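Long-range contact in alpha-n-acetylglucosaminidase family protein (Clostridium perfringens, PDB 4A42), which is a carbohydrate-binding module of a family 89 alpha-N-acetylglucosaminidase and probably helps the enzyme recognise its glycan substrates: residues 86-91 with 115-120. Numbering follows the deposited sequence.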
# COMPACT_ATOMS: atom_id res chain seq x y z
N SER A 86 -1.45 12.80 -11.14
CA SER A 86 -0.00 12.84 -11.25
C SER A 86 0.57 11.44 -11.14
O SER A 86 0.01 10.59 -10.46
CB SER A 86 0.58 13.72 -10.13
OG SER A 86 0.27 15.10 -10.32
N PRO A 87 1.71 11.19 -11.80
CA PRO A 87 2.41 9.91 -11.60
C PRO A 87 2.65 9.68 -10.12
O PRO A 87 3.04 10.59 -9.39
CB PRO A 87 3.73 10.12 -12.33
CG PRO A 87 3.38 11.11 -13.42
CD PRO A 87 2.42 12.06 -12.76
N LEU A 88 2.39 8.47 -9.66
CA LEU A 88 2.55 8.16 -8.25
C LEU A 88 4.01 8.02 -7.88
O LEU A 88 4.77 7.34 -8.56
CB LEU A 88 1.78 6.89 -7.89
CG LEU A 88 1.63 6.61 -6.40
CD1 LEU A 88 0.71 7.65 -5.76
CD2 LEU A 88 1.08 5.21 -6.19
N LYS A 89 4.41 8.68 -6.80
CA LYS A 89 5.73 8.51 -6.22
C LYS A 89 5.52 7.82 -4.89
O LYS A 89 4.77 8.30 -4.05
CB LYS A 89 6.43 9.86 -6.05
CG LYS A 89 6.75 10.54 -7.38
CD LYS A 89 7.24 11.97 -7.19
CE LYS A 89 7.46 12.65 -8.53
NZ LYS A 89 8.62 12.05 -9.22
N TYR A 90 6.19 6.68 -4.70
CA TYR A 90 5.87 5.82 -3.57
C TYR A 90 7.02 4.88 -3.23
O TYR A 90 7.93 4.65 -4.06
CB TYR A 90 4.61 4.98 -3.87
CG TYR A 90 4.82 3.91 -4.92
CD1 TYR A 90 4.77 4.21 -6.28
CD2 TYR A 90 5.10 2.59 -4.56
CE1 TYR A 90 4.98 3.23 -7.25
CE2 TYR A 90 5.29 1.59 -5.52
CZ TYR A 90 5.24 1.93 -6.87
OH TYR A 90 5.44 0.98 -7.86
N SER A 91 6.97 4.34 -2.02
CA SER A 91 7.81 3.23 -1.61
C SER A 91 6.98 2.23 -0.82
O SER A 91 5.90 2.54 -0.32
CB SER A 91 9.00 3.72 -0.77
OG SER A 91 8.58 4.29 0.47
N ALA A 115 -2.17 3.39 -14.34
CA ALA A 115 -3.41 3.25 -13.58
C ALA A 115 -3.17 2.36 -12.35
O ALA A 115 -3.68 2.64 -11.26
CB ALA A 115 -4.52 2.67 -14.47
N VAL A 116 -2.39 1.31 -12.55
CA VAL A 116 -2.07 0.37 -11.48
C VAL A 116 -0.56 0.21 -11.41
O VAL A 116 0.10 -0.09 -12.41
CB VAL A 116 -2.71 -1.00 -11.74
CG1 VAL A 116 -2.38 -1.97 -10.61
CG2 VAL A 116 -4.21 -0.84 -11.89
N TYR A 117 -0.01 0.42 -10.22
CA TYR A 117 1.41 0.18 -9.98
C TYR A 117 1.59 -1.20 -9.33
O TYR A 117 1.35 -1.38 -8.14
CB TYR A 117 2.03 1.31 -9.14
CG TYR A 117 2.00 2.63 -9.86
CD1 TYR A 117 0.89 3.46 -9.78
CD2 TYR A 117 3.08 3.04 -10.65
CE1 TYR A 117 0.85 4.67 -10.46
CE2 TYR A 117 3.05 4.25 -11.33
CZ TYR A 117 1.94 5.06 -11.23
OH TYR A 117 1.90 6.25 -11.91
N SER A 118 1.98 -2.17 -10.16
CA SER A 118 2.19 -3.53 -9.69
C SER A 118 3.66 -3.77 -9.36
O SER A 118 4.55 -3.23 -10.03
CB SER A 118 1.76 -4.53 -10.78
OG SER A 118 0.43 -4.30 -11.20
N ASN A 119 3.90 -4.57 -8.33
CA ASN A 119 5.26 -5.01 -8.01
C ASN A 119 5.28 -6.46 -7.56
O ASN A 119 4.57 -6.84 -6.63
CB ASN A 119 5.87 -4.15 -6.89
CG ASN A 119 6.22 -2.75 -7.35
OD1 ASN A 119 5.47 -1.82 -7.13
ND2 ASN A 119 7.37 -2.61 -8.01
N ILE A 120 6.12 -7.28 -8.20
CA ILE A 120 6.29 -8.68 -7.80
C ILE A 120 7.51 -8.85 -6.89
O ILE A 120 8.62 -8.42 -7.24
CB ILE A 120 6.40 -9.59 -9.03
CG1 ILE A 120 5.14 -9.47 -9.89
CG2 ILE A 120 6.65 -11.04 -8.62
CD1 ILE A 120 5.37 -8.78 -11.22
O HOH W 1 -0.69 8.00 -10.37
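With Tyr90 CG set between its backbone N and carbonyl carbon (chi1 70°), and Tyr117 CG anti to its own carbonyl carbon, the edge of the Tyr90 ring reaches the face of the Tyr117 ring. The rings form an offset edge-to-face pair, with planes at 61° and centroids 5.7 Å apart; Tyr90 CE1 comes to 3.9 Å from Tyr117 CD2. Beyond this pair, the Tyr90 hydroxyl donates to Asn119, Tyr90 OH to Asn119 OD1 2.9 Å, in the carbonyl plane and on a lone pair. That bond ties the phenol to the strand bearing Tyr117. At the other end of the Tyr117 ring, Leu88 N donates an almost straight bond to Tyr117 OH (3.2 Å, 166°), and Leu88 CB packs 3.5 Å from Tyr117 CE1. The same hydroxyl is hydrogen-bonded to Glu112 O and Lys114 N, so several backbone groups fix the phenol end where the two chain segments approach. A water donates to Ser86 O at 2.7 Å and makes a second, weak bond to Tyr117 OH. Side chains thus bridge the two sheets of a beta-sandwich, the fold expected of an F5/8 type C domain. Strand 116-120 lies at the margin of one sheet beside 77-82, whose Ile80 touches Leu88 and Tyr90; strand 90-95 belongs to the other, between 102-107 and 126-134, which supply Val105 and Phe134 against Tyr90.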